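Local atomic coordinates of glutamine synthetase (Streptomyces coelicolor, PDB entry 4BAX), a protein that belongs to the glutamine synthetase family of enzymes, joining a beta-Grasp domain to a larger catalytic domain, with ten copies assembled into one oligomer. Residues A[102-107]-A[333-338]; A[95-100]-A[325-330]; A[232-237]-A[311-316]; A[107-112]-A[188-193]; A[249-254]-A[287-292]. All coordinates share one frame; numbering follows the deposited sequence.

Contact 1: A[102-107]-A[333-338]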
# COMPACT_ATOMS: atom_id res chain seq x y z
N GLU A 102 57.50 -18.16 5.43
CA GLU A 102 58.63 -18.79 6.11
C GLU A 102 59.96 -18.53 5.41
O GLU A 102 61.00 -18.35 6.04
CB GLU A 102 58.40 -20.30 6.23
CG GLU A 102 59.45 -21.05 7.05
CD GLU A 102 59.15 -22.54 7.12
OE1 GLU A 102 57.98 -22.91 7.34
OE2 GLU A 102 60.10 -23.34 6.92
N ARG A 103 59.90 -18.56 4.09
CA ARG A 103 61.06 -18.37 3.26
C ARG A 103 61.66 -16.98 3.46
O ARG A 103 62.89 -16.80 3.38
CB ARG A 103 60.71 -18.61 1.80
CG ARG A 103 61.67 -17.95 0.85
CD ARG A 103 62.83 -18.88 0.56
NE ARG A 103 63.77 -18.30 -0.39
CZ ARG A 103 64.64 -17.34 -0.09
NH1 ARG A 103 64.69 -16.81 1.13
NH2 ARG A 103 65.46 -16.89 -1.03
N PHE A 104 60.80 -16.00 3.73
CA PHE A 104 61.23 -14.61 3.83
C PHE A 104 61.02 -13.99 5.21
O PHE A 104 60.95 -12.77 5.33
CB PHE A 104 60.55 -13.76 2.76
CG PHE A 104 61.06 -14.04 1.37
CD1 PHE A 104 62.37 -13.74 1.04
CD2 PHE A 104 60.27 -14.67 0.43
CE1 PHE A 104 62.85 -14.02 -0.22
CE2 PHE A 104 60.75 -14.94 -0.83
CZ PHE A 104 62.04 -14.62 -1.16
N ALA A 105 60.96 -14.82 6.24
CA ALA A 105 60.65 -14.33 7.58
C ALA A 105 61.69 -13.33 8.07
O ALA A 105 61.35 -12.43 8.84
CB ALA A 105 60.50 -15.48 8.56
N ALA A 106 62.92 -13.46 7.57
CA ALA A 106 64.03 -12.58 7.95
C ALA A 106 63.82 -11.10 7.56
O ALA A 106 64.26 -10.20 8.30
CB ALA A 106 65.34 -13.10 7.36
N GLN A 107 63.15 -10.84 6.43
CA GLN A 107 62.85 -9.47 5.99
C GLN A 107 61.71 -8.84 6.79
O GLN A 107 61.51 -7.61 6.77
CB GLN A 107 62.58 -9.41 4.49
CG GLN A 107 63.75 -9.87 3.66
CD GLN A 107 63.59 -9.59 2.18
OE1 GLN A 107 63.31 -8.46 1.77
NE2 GLN A 107 63.77 -10.63 1.37
N THR A 333 57.54 -11.10 -5.03
CA THR A 333 58.17 -10.15 -5.92
C THR A 333 59.15 -9.21 -5.20
O THR A 333 60.34 -9.20 -5.51
CB THR A 333 57.10 -9.34 -6.71
OG1 THR A 333 56.33 -10.22 -7.53
CG2 THR A 333 57.74 -8.22 -7.55
N CYS A 334 58.66 -8.51 -4.19
CA CYS A 334 59.47 -7.49 -3.53
C CYS A 334 60.64 -8.04 -2.71
O CYS A 334 61.78 -7.59 -2.89
CB CYS A 334 58.58 -6.60 -2.65
SG CYS A 334 57.28 -5.74 -3.55
N CYS A 335 60.36 -9.02 -1.86
CA CYS A 335 61.37 -9.58 -0.95
C CYS A 335 62.49 -10.27 -1.72
O CYS A 335 63.66 -10.23 -1.32
CB CYS A 335 60.73 -10.57 0.04
SG CYS A 335 59.70 -9.85 1.32
N THR A 336 62.13 -10.88 -2.84
CA THR A 336 63.11 -11.52 -3.70
C THR A 336 64.02 -10.47 -4.30
O THR A 336 65.25 -10.61 -4.28
CB THR A 336 62.43 -12.31 -4.83
OG1 THR A 336 61.84 -13.50 -4.29
CG2 THR A 336 63.42 -12.68 -5.90
N ALA A 337 63.43 -9.39 -4.80
CA ALA A 337 64.22 -8.33 -5.38
C ALA A 337 65.11 -7.67 -4.33
O ALA A 337 66.26 -7.35 -4.63
CB ALA A 337 63.33 -7.31 -6.05
N LEU A 338 64.61 -7.53 -3.11
CA LEU A 338 65.40 -6.94 -2.01
C LEU A 338 66.56 -7.84 -1.57
O LEU A 338 67.63 -7.37 -1.18
CB LEU A 338 64.50 -6.58 -0.81
CG LEU A 338 63.50 -5.44 -1.05
CD1 LEU A 338 62.35 -5.47 -0.03
CD2 LEU A 338 64.23 -4.10 -1.02

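Contact 2: A[95-100]-A[325-330]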
# COMPACT_ATOMS: atom_id res chain seq x y z
N ALA A 95 48.23 -22.08 2.00
CA ALA A 95 49.43 -22.92 2.09
C ALA A 95 50.59 -22.33 1.29
O ALA A 95 51.74 -22.45 1.71
CB ALA A 95 49.12 -24.36 1.66
N ALA A 96 50.28 -21.75 0.13
CA ALA A 96 51.30 -21.09 -0.67
C ALA A 96 51.90 -19.88 0.05
O ALA A 96 53.13 -19.72 0.09
CB ALA A 96 50.73 -20.67 -2.03
N LEU A 97 51.04 -19.09 0.69
CA LEU A 97 51.50 -17.93 1.46
C LEU A 97 52.37 -18.40 2.63
O LEU A 97 53.35 -17.74 2.97
CB LEU A 97 50.34 -17.06 1.93
CG LEU A 97 50.74 -15.91 2.86
CD1 LEU A 97 51.64 -14.90 2.12
CD2 LEU A 97 49.51 -15.18 3.48
N ALA A 98 52.01 -19.53 3.24
CA ALA A 98 52.77 -20.05 4.38
C ALA A 98 54.22 -20.40 3.97
O ALA A 98 55.14 -20.14 4.73
CB ALA A 98 52.07 -21.27 4.99
N GLU A 99 54.40 -20.95 2.77
CA GLU A 99 55.75 -21.25 2.26
C GLU A 99 56.57 -19.99 2.04
O GLU A 99 57.72 -19.93 2.48
CB GLU A 99 55.67 -22.06 0.94
CG GLU A 99 55.21 -23.56 0.97
CD GLU A 99 54.80 -24.13 2.34
OE1 GLU A 99 55.41 -23.80 3.38
OE2 GLU A 99 53.86 -24.95 2.38
N LEU A 100 56.00 -19.00 1.39
CA LEU A 100 56.72 -17.76 1.14
C LEU A 100 56.98 -16.93 2.40
O LEU A 100 58.02 -16.28 2.53
CB LEU A 100 55.98 -16.94 0.11
CG LEU A 100 56.56 -17.33 -1.25
CD1 LEU A 100 55.72 -18.43 -1.91
CD2 LEU A 100 56.70 -16.12 -2.10
N VAL A 325 46.48 -14.32 -1.52
CA VAL A 325 47.12 -14.13 -2.81
C VAL A 325 47.92 -12.82 -2.96
O VAL A 325 49.10 -12.84 -3.32
CB VAL A 325 46.09 -14.30 -3.96
CG1 VAL A 325 46.72 -14.06 -5.32
CG2 VAL A 325 45.45 -15.70 -3.88
N VAL A 326 47.30 -11.69 -2.65
CA VAL A 326 47.98 -10.40 -2.80
C VAL A 326 49.20 -10.32 -1.88
O VAL A 326 50.26 -9.85 -2.30
CB VAL A 326 47.02 -9.19 -2.64
CG1 VAL A 326 46.31 -9.18 -1.26
CG2 VAL A 326 47.75 -7.89 -2.91
N THR A 327 49.05 -10.84 -0.67
CA THR A 327 50.18 -10.86 0.26
C THR A 327 51.31 -11.77 -0.26
O THR A 327 52.48 -11.37 -0.25
CB THR A 327 49.76 -11.32 1.71
OG1 THR A 327 49.05 -12.56 1.66
CG2 THR A 327 48.93 -10.25 2.44
N ARG A 328 50.95 -12.95 -0.79
CA ARG A 328 51.96 -13.89 -1.29
C ARG A 328 52.77 -13.27 -2.43
O ARG A 328 54.01 -13.33 -2.44
CB ARG A 328 51.30 -15.19 -1.77
CG ARG A 328 52.28 -16.37 -1.97
CD ARG A 328 52.25 -16.97 -3.37
NE ARG A 328 50.89 -17.20 -3.82
CZ ARG A 328 50.53 -17.29 -5.09
NH1 ARG A 328 51.43 -17.19 -6.05
NH2 ARG A 328 49.25 -17.49 -5.41
N LEU A 329 52.05 -12.64 -3.37
CA LEU A 329 52.62 -12.05 -4.56
C LEU A 329 53.56 -10.89 -4.25
O LEU A 329 54.64 -10.77 -4.85
CB LEU A 329 51.49 -11.57 -5.48
CG LEU A 329 50.68 -12.64 -6.19
CD1 LEU A 329 49.57 -12.01 -7.02
CD2 LEU A 329 51.60 -13.47 -7.07
N LEU A 330 53.14 -10.03 -3.32
CA LEU A 330 53.97 -8.89 -2.93
C LEU A 330 55.25 -9.37 -2.25
O LEU A 330 56.32 -8.83 -2.52
CB LEU A 330 53.19 -7.95 -2.02
CG LEU A 330 52.26 -7.04 -2.82
CD1 LEU A 330 51.28 -6.29 -1.91
CD2 LEU A 330 53.10 -6.08 -3.68

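Contact 3: A[232-237]-A[311-316]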
# COMPACT_ATOMS: atom_id res chain seq x y z
N HIS A 232 43.42 -1.45 -1.01
CA HIS A 232 44.79 -0.92 -1.05
C HIS A 232 45.62 -1.64 -0.01
O HIS A 232 45.19 -1.82 1.14
CB HIS A 232 44.81 0.58 -0.76
CG HIS A 232 44.26 1.42 -1.86
ND1 HIS A 232 43.74 0.88 -3.02
CD2 HIS A 232 44.17 2.77 -2.01
CE1 HIS A 232 43.34 1.85 -3.83
NE2 HIS A 232 43.60 3.01 -3.24
N THR A 233 46.82 -2.04 -0.42
CA THR A 233 47.69 -2.82 0.45
C THR A 233 48.99 -2.07 0.77
O THR A 233 49.71 -1.61 -0.12
CB THR A 233 48.00 -4.19 -0.17
OG1 THR A 233 46.76 -4.83 -0.51
CG2 THR A 233 48.76 -5.05 0.83
N ASN A 234 49.22 -1.92 2.07
CA ASN A 234 50.40 -1.26 2.59
C ASN A 234 51.43 -2.30 2.98
O ASN A 234 51.12 -3.27 3.68
CB ASN A 234 50.04 -0.41 3.82
CG ASN A 234 48.97 0.63 3.51
OD1 ASN A 234 49.13 1.47 2.61
ND2 ASN A 234 47.85 0.55 4.22
N PHE A 235 52.65 -2.09 2.51
CA PHE A 235 53.69 -3.09 2.66
C PHE A 235 55.06 -2.53 3.01
O PHE A 235 55.48 -1.52 2.43
CB PHE A 235 53.77 -3.93 1.40
CG PHE A 235 55.02 -4.71 1.29
CD1 PHE A 235 55.20 -5.86 2.03
CD2 PHE A 235 56.05 -4.29 0.45
CE1 PHE A 235 56.36 -6.59 1.92
CE2 PHE A 235 57.22 -5.02 0.34
CZ PHE A 235 57.38 -6.17 1.08
N SER A 236 55.75 -3.21 3.92
CA SER A 236 57.13 -2.85 4.27
C SER A 236 57.88 -4.07 4.80
O SER A 236 57.28 -5.05 5.25
CB SER A 236 57.18 -1.70 5.30
OG SER A 236 56.87 -2.13 6.63
N THR A 237 59.20 -3.96 4.76
CA THR A 237 60.09 -4.93 5.34
C THR A 237 60.90 -4.12 6.34
O THR A 237 60.79 -2.89 6.35
CB THR A 237 61.05 -5.54 4.31
OG1 THR A 237 61.83 -4.49 3.71
CG2 THR A 237 60.28 -6.35 3.24
N TYR A 311 56.89 2.68 4.13
CA TYR A 311 56.23 1.58 3.41
C TYR A 311 55.83 2.08 2.04
O TYR A 311 55.96 3.27 1.74
CB TYR A 311 54.97 1.13 4.17
CG TYR A 311 53.96 2.24 4.35
CD1 TYR A 311 54.15 3.22 5.33
CD2 TYR A 311 52.86 2.38 3.50
CE1 TYR A 311 53.25 4.28 5.49
CE2 TYR A 311 51.94 3.44 3.66
CZ TYR A 311 52.15 4.39 4.67
OH TYR A 311 51.28 5.46 4.87
N ILE A 312 55.27 1.20 1.22
CA ILE A 312 54.69 1.62 -0.04
C ILE A 312 53.24 1.16 -0.07
O ILE A 312 52.87 0.20 0.61
CB ILE A 312 55.46 1.08 -1.28
CG1 ILE A 312 55.43 -0.45 -1.32
CG2 ILE A 312 56.89 1.59 -1.31
CD1 ILE A 312 56.14 -1.05 -2.53
N GLU A 313 52.44 1.83 -0.90
CA GLU A 313 51.02 1.53 -1.00
C GLU A 313 50.71 1.05 -2.40
O GLU A 313 50.92 1.77 -3.38
CB GLU A 313 50.21 2.78 -0.68
CG GLU A 313 48.72 2.64 -0.97
CD GLU A 313 47.98 3.97 -0.83
OE1 GLU A 313 48.07 4.80 -1.77
OE2 GLU A 313 47.28 4.16 0.19
N ASP A 314 50.22 -0.18 -2.49
CA ASP A 314 49.79 -0.73 -3.75
C ASP A 314 48.30 -0.46 -3.92
O ASP A 314 47.48 -1.01 -3.17
CB ASP A 314 50.06 -2.24 -3.79
CG ASP A 314 49.90 -2.83 -5.18
OD1 ASP A 314 49.24 -2.19 -6.02
OD2 ASP A 314 50.41 -3.95 -5.44
N ARG A 315 47.97 0.39 -4.89
CA ARG A 315 46.59 0.83 -5.09
C ARG A 315 45.80 -0.05 -6.08
O ARG A 315 44.62 0.19 -6.31
CB ARG A 315 46.57 2.30 -5.53
CG ARG A 315 47.35 3.23 -4.61
CD ARG A 315 47.44 4.65 -5.17
NE ARG A 315 46.11 5.25 -5.29
CZ ARG A 315 45.45 5.84 -4.29
NH1 ARG A 315 46.02 5.96 -3.08
NH2 ARG A 315 44.24 6.36 -4.49
N ARG A 316 46.47 -1.03 -6.68
CA ARG A 316 45.83 -1.93 -7.66
C ARG A 316 44.81 -3.00 -7.16
O ARG A 316 43.85 -3.28 -7.87
CB ARG A 316 46.90 -2.61 -8.50
CG ARG A 316 47.69 -1.65 -9.37
CD ARG A 316 48.83 -2.37 -10.02
NE ARG A 316 49.77 -2.81 -8.99
CZ ARG A 316 50.75 -3.68 -9.22
NH1 ARG A 316 50.92 -4.18 -10.43
NH2 ARG A 316 51.58 -4.03 -8.23

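Contact 4: A[107-112]-A[188-193]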
# COMPACT_ATOMS: atom_id res chain seq x y z
N GLN A 107 63.15 -10.84 6.43
CA GLN A 107 62.85 -9.47 5.99
C GLN A 107 61.71 -8.84 6.79
O GLN A 107 61.51 -7.61 6.77
CB GLN A 107 62.58 -9.41 4.49
CG GLN A 107 63.75 -9.87 3.66
CD GLN A 107 63.59 -9.59 2.18
OE1 GLN A 107 63.31 -8.46 1.77
NE2 GLN A 107 63.77 -10.63 1.37
N GLU A 108 60.99 -9.69 7.51
CA GLU A 108 59.89 -9.28 8.38
C GLU A 108 58.82 -8.44 7.66
O GLU A 108 58.51 -7.31 8.06
CB GLU A 108 60.42 -8.54 9.60
CG GLU A 108 61.52 -9.35 10.30
CD GLU A 108 61.91 -8.80 11.65
OE1 GLU A 108 61.46 -7.67 11.98
OE2 GLU A 108 62.70 -9.47 12.35
N PRO A 109 58.21 -9.02 6.61
CA PRO A 109 57.19 -8.26 5.89
C PRO A 109 55.96 -8.01 6.76
O PRO A 109 55.56 -8.88 7.54
CB PRO A 109 56.85 -9.19 4.71
CG PRO A 109 57.17 -10.56 5.22
CD PRO A 109 58.37 -10.39 6.09
N VAL A 110 55.37 -6.82 6.62
CA VAL A 110 54.20 -6.42 7.38
C VAL A 110 53.19 -5.79 6.41
O VAL A 110 53.56 -5.14 5.43
CB VAL A 110 54.59 -5.42 8.48
CG1 VAL A 110 53.37 -4.85 9.18
CG2 VAL A 110 55.52 -6.08 9.49
N PHE A 111 51.90 -6.02 6.66
CA PHE A 111 50.89 -5.53 5.75
C PHE A 111 49.79 -4.76 6.45
O PHE A 111 49.42 -5.07 7.58
CB PHE A 111 50.25 -6.69 4.99
CG PHE A 111 51.16 -7.32 3.98
CD1 PHE A 111 52.00 -8.36 4.33
CD2 PHE A 111 51.20 -6.85 2.67
CE1 PHE A 111 52.86 -8.94 3.40
CE2 PHE A 111 52.06 -7.42 1.73
CZ PHE A 111 52.88 -8.47 2.10
N GLY A 112 49.27 -3.76 5.74
CA GLY A 112 48.03 -3.11 6.11
C GLY A 112 47.10 -3.15 4.90
O GLY A 112 47.51 -2.83 3.77
N LEU A 188 50.12 -5.88 10.25
CA LEU A 188 50.24 -7.27 10.70
C LEU A 188 51.10 -8.08 9.75
O LEU A 188 51.36 -7.67 8.63
CB LEU A 188 48.85 -7.92 10.83
CG LEU A 188 48.00 -7.43 12.00
CD1 LEU A 188 46.50 -7.76 11.81
CD2 LEU A 188 48.56 -8.06 13.29
N ALA A 189 51.53 -9.25 10.23
CA ALA A 189 52.28 -10.22 9.44
C ALA A 189 51.34 -10.86 8.40
O ALA A 189 50.12 -10.92 8.62
CB ALA A 189 52.87 -11.28 10.36
N PRO A 190 51.89 -11.38 7.28
CA PRO A 190 51.06 -11.77 6.12
C PRO A 190 49.97 -12.79 6.45
O PRO A 190 48.81 -12.60 6.08
CB PRO A 190 52.08 -12.39 5.15
CG PRO A 190 53.39 -11.76 5.51
CD PRO A 190 53.34 -11.46 6.99
N LEU A 191 50.32 -13.84 7.19
CA LEU A 191 49.32 -14.83 7.56
C LEU A 191 48.29 -14.26 8.54
O LEU A 191 47.09 -14.50 8.40
CB LEU A 191 49.97 -16.10 8.13
CG LEU A 191 50.68 -16.96 7.08
CD1 LEU A 191 51.71 -17.90 7.73
CD2 LEU A 191 49.66 -17.77 6.27
N GLU A 192 48.77 -13.48 9.50
CA GLU A 192 47.88 -12.91 10.49
C GLU A 192 46.92 -11.87 9.86
O GLU A 192 45.72 -11.84 10.17
CB GLU A 192 48.67 -12.32 11.67
CG GLU A 192 47.83 -11.99 12.91
CD GLU A 192 47.28 -13.22 13.66
OE1 GLU A 192 47.57 -14.37 13.25
OE2 GLU A 192 46.52 -13.02 14.64
N VAL A 193 47.44 -11.04 8.97
CA VAL A 193 46.59 -10.05 8.31
C VAL A 193 45.52 -10.66 7.41
O VAL A 193 44.38 -10.18 7.38
CB VAL A 193 47.43 -8.99 7.54
CG1 VAL A 193 47.86 -9.50 6.16
CG2 VAL A 193 46.66 -7.67 7.46

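Contact 5: A[249-254]-A[287-292]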
# COMPACT_ATOMS: atom_id res chain seq x y z
N THR A 249 63.64 0.08 -4.35
CA THR A 249 63.83 -1.25 -4.91
C THR A 249 62.51 -2.01 -4.96
O THR A 249 62.15 -2.61 -5.98
CB THR A 249 64.85 -2.09 -4.08
OG1 THR A 249 66.06 -1.34 -3.86
CG2 THR A 249 65.19 -3.40 -4.78
N ALA A 250 61.75 -1.94 -3.86
CA ALA A 250 60.47 -2.61 -3.80
C ALA A 250 59.53 -2.05 -4.87
O ALA A 250 59.00 -2.82 -5.68
CB ALA A 250 59.86 -2.50 -2.39
N ALA A 251 59.46 -0.72 -4.99
CA ALA A 251 58.59 -0.08 -5.99
C ALA A 251 59.02 -0.41 -7.41
O ALA A 251 58.17 -0.65 -8.27
CB ALA A 251 58.51 1.45 -5.78
N GLU A 252 60.32 -0.44 -7.66
CA GLU A 252 60.80 -0.81 -8.98
C GLU A 252 60.55 -2.30 -9.33
O GLU A 252 60.22 -2.63 -10.47
CB GLU A 252 62.28 -0.44 -9.18
CG GLU A 252 62.59 1.04 -8.97
CD GLU A 252 63.02 1.71 -10.24
OE1 GLU A 252 64.06 1.28 -10.78
OE2 GLU A 252 62.34 2.67 -10.69
N SER A 253 60.66 -3.17 -8.32
CA SER A 253 60.50 -4.61 -8.51
C SER A 253 59.13 -4.94 -9.09
O SER A 253 58.99 -5.89 -9.86
CB SER A 253 60.69 -5.36 -7.19
OG SER A 253 59.54 -5.27 -6.37
N LEU A 254 58.12 -4.15 -8.71
CA LEU A 254 56.74 -4.34 -9.17
C LEU A 254 56.56 -3.99 -10.65
O LEU A 254 55.56 -4.39 -11.29
CB LEU A 254 55.76 -3.57 -8.28
CG LEU A 254 55.66 -4.07 -6.83
CD1 LEU A 254 55.07 -3.04 -5.87
CD2 LEU A 254 54.84 -5.36 -6.82
N TYR A 287 51.85 -0.11 -15.42
CA TYR A 287 52.42 0.03 -14.10
C TYR A 287 53.13 1.38 -13.94
O TYR A 287 53.96 1.75 -14.77
CB TYR A 287 53.39 -1.11 -13.77
CG TYR A 287 54.00 -0.95 -12.40
CD1 TYR A 287 53.36 -1.46 -11.28
CD2 TYR A 287 55.19 -0.26 -12.22
CE1 TYR A 287 53.89 -1.29 -10.01
CE2 TYR A 287 55.74 -0.08 -10.95
CZ TYR A 287 55.09 -0.60 -9.84
OH TYR A 287 55.62 -0.43 -8.59
N SER A 288 52.82 2.11 -12.87
CA SER A 288 53.55 3.33 -12.55
C SER A 288 53.70 3.43 -11.04
O SER A 288 52.83 2.96 -10.31
CB SER A 288 52.82 4.57 -13.08
OG SER A 288 51.45 4.56 -12.72
N TYR A 289 54.73 4.14 -10.59
CA TYR A 289 54.84 4.46 -9.17
C TYR A 289 55.35 5.88 -9.04
O TYR A 289 56.06 6.38 -9.91
CB TYR A 289 55.72 3.46 -8.39
CG TYR A 289 57.21 3.74 -8.46
CD1 TYR A 289 57.80 4.65 -7.59
CD2 TYR A 289 58.03 3.13 -9.41
CE1 TYR A 289 59.16 4.93 -7.64
CE2 TYR A 289 59.39 3.41 -9.47
CZ TYR A 289 59.95 4.32 -8.57
OH TYR A 289 61.30 4.64 -8.58
N GLY A 290 54.96 6.55 -7.97
CA GLY A 290 55.37 7.92 -7.77
C GLY A 290 55.12 8.36 -6.35
O GLY A 290 54.32 7.76 -5.62
N VAL A 291 55.77 9.45 -5.96
CA VAL A 291 55.60 10.00 -4.63
C VAL A 291 54.32 10.84 -4.59
O VAL A 291 54.15 11.77 -5.39
CB VAL A 291 56.81 10.86 -4.24
CG1 VAL A 291 56.48 11.70 -3.01
CG2 VAL A 291 58.02 9.99 -3.97
N SER A 292 53.41 10.47 -3.69
CA SER A 292 52.17 11.20 -3.46
C SER A 292 51.24 11.17 -4.68
O SER A 292 50.33 11.99 -4.81
CB SER A 292 52.48 12.65 -3.05
OG SER A 292 51.29 13.39 -2.81

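Contact 1: A[102-107]-A[333-338]
F104 and Q107 pack on C335, T336 and L338 in a buried helix-to-loop contact of the catalytic domain: the chain leaving helix 94-103 is laid against helix 323-341. Its apolar half is a CH-pi contact. CB of C335 sits over one face of the F104 ring, 3.9 Å from the centroid and 19° off the ring normal. SG of the same cysteine stands more obliquely, 5.0 Å from the centroid of the F104 ring, adding a sulfur-aromatic contact. The opposite face of the ring carries CG of R103, and the R103 guanidinium itself lies with a face toward CE1 of F104, so the phenyl group is wedged between its own neighbour and the helix. R103 continues past it to a salt bridge with E339.

At the far end of the ring, CZ of F104 approaches OG1 of T336 obliquely, at 3.3 Å; that hydroxyl is hydrogen-bonded to the backbone O of D332, one turn earlier in the helix.

F104 is the first residue to depart from helical backbone angles, and the turn after it brings Q107 round to the same helix. With CG beside its backbone N (chi1 -61°) and the chain extended beyond it, Q107 reaches the helix with its amide, slanting across L338. OE1 of Q107 rests against CB of L338 at 3.4 Å. On the other branch, NE2 of Q107 donates an almost straight bond to O of C335, 2.7 Å long, arriving from above the carbonyl plane while the oxygen stays in the plane of the glutamine amide.

Contact 2: A[95-100]-A[325-330]
T327 and R328 carry this helix-helix packing against A96, L97 and L100, and no hydrogen bond crosses it. The short axes of 95-100 and 325-330 run in nearly the same direction, 29° apart, and come within 9.1 Å of each other. Following helix 325-330 from its N-terminal side, T327 is the first residue to touch substantially. Its OG1 lies against both methyl branches of L97, with L97 CD2 at 3.2 Å from T327 OG1, and the two side chains cross at about a right angle. The hydroxyl's strongest hydrogen bond goes back along the helix to O of P323.

R328 follows and has the most extensive contact with helix 95-100. L97, with CG anti to its N (chi1 174°), swings its end toward the second helix, so that L97 CD1 meets the backbone N of R328 at 3.6 Å. The aliphatic part of the arginine then runs over the backbone of helix 95-100: CG of R328 is 3.8 Å from CA of L97. Bends at chi2 and chi3 carry NE of R328 to within 3.9 Å of CB of A96. L100 adds a further contact, its CD1 4.0 Å from CG of R328 and its CD2 near the R328 carbonyl oxygen.

Beyond the pair, L97 also leans on P190, L191 and S194 of helix 190-210, while L329 and L330 touch H263 of helix 259-264 and V326 touches Y267.

Contact 3: A[232-237]-A[311-316]
T233 and F235 pair with D314 and I312 in the close-knit half of this antiparallel strand contact. Four backbone hydrogen bonds join the strands: T233 N to D314 O and F235 N to I312 O (3.0 Å), each with its return. N234 and E313 form the non-hydrogen-bonded pair between them. On the buried face of T233, F235, I312 and D314, CG1 of I312 meets the edge of the F235 ring, 4.3 Å from CD2 of F235. R316 grips the D314 carboxylate side-on; OD1 also accepts R316 N in an Asx turn, and OD2 bonds Y267.

The looser side is that of N234 and E313, where N234 and the flanking H232 and Y311 are only partly buried. OD1 of N234 lies 3.6 Å from CE2 of Y311, amide and ring nearly perpendicular. CA of R315 makes a CH-pi contact over one face of the H232 ring, 3.8 Å from its centroid. R315 curls back to set its guanidinium centre under NE2 of H232, and its NH1 salt-bridges OE1 of E313.

That oxygen also makes a salt bridge to R299 of strand 298-300; strand 110-121 flanks 232-236 on its other edge, and helix 323-341 packs on the buried face.

Contact 4: A[107-112]-A[188-193]
F111 and L188 form an antiparallel hydrogen-bonded pair at the point where strand 180-188 gives way to helix 190-210, with A189 in the N-cap position. The side chains arrange themselves round that strand-to-helix junction. The F111 ring, turned away from its own carbonyl carbon (chi1 -71°), presents its edge to the first helical residue: CG of P190 lies near the ring plane, 3.6 Å from CE1 of F111, and the two groups cross at about a right angle. P190 is also crossed by a second proline, with CG of P109 4.0 Å from CG of P190. CD of P190 lies 3.4 Å from O of P109.

One helical turn on, V193 straddles the base of F111 with its two methyls: CG1 is 3.9 Å from CB of F111, while CG2 approaches the F111 carbonyl oxygen. V110 places CG1 near the backbone N and O of L188.

The F111 ring continues inward to L330 and V331 of helix 323-341 and meets the ring of F235 at an inclination, and P190 leans on L97 of helix 94-103, so the junction is set between the sheet and two helices. In the pair itself, L188 N donates to F111 O at 2.9 Å. The carbonyl of L188 serves two neighbours, accepting F111 N with an N-H...O angle of 167° and lying 3.3 Å from CA of V110 in a CA-H...O contact.

Contact 5: A[249-254]-A[287-292]
Y287, in the loop before strand 289-291, and Y289, at its start, reach across to A251, E252 and L254 of segment 249-254. Two hydroxyl hydrogen bonds make up the polar part. OH of Y287 donates to O of A251 at 2.6 Å, lying in the carbonyl plane on a lone pair. OH of Y289 donates to OE2 of E252 at 3.1 Å, meeting it from above the carboxylate plane. That oxygen sits in plane at the edge of the Y289 ring, and the carboxylate stands almost perpendicular to the ring plane.

The aromatic part is a CH-pi contact: CB of A251 is over the centre of the Y289 ring, 3.8 Å from its centroid and 13° off the normal.

Apolar packing is supplied by L254, whose CB is 3.4 Å from CE1 of Y287. The backbone O of L254 lies close by, over one face of the Y287 ring and displaced toward its rim. A fully extended first torsion (chi1 179°) carries this ring out to A251 and L254.

Strand 298-300 is the neighbour, with V298 touching L254, Y287 and Y289. S253 faces helix 323-341, while S292, past strand 289-291, hydrogen-bonds D56 of a second subunit.

How the contacts relate
Helix 323-341 forms one side of contacts 1 and 2 and is touched by the other three. Contacts 1 and 2 are successive stations along it and helix 94-103, their centres 11 Å apart, and Q107 leads directly from contact 1 into contact 4. Contacts 3 and 4 belong to one sheet: N234 N lies 2.6 Å from G112 O in a probable hydrogen bond between neighbouring strands. Contact 5 lies about 10 Å from contact 3, centre to centre, and joins it through R316, which packs on Y287 and L254. Contacts 4 and 5 are about 20 Å apart between centres and do not touch; L330 of contact 2 links the two.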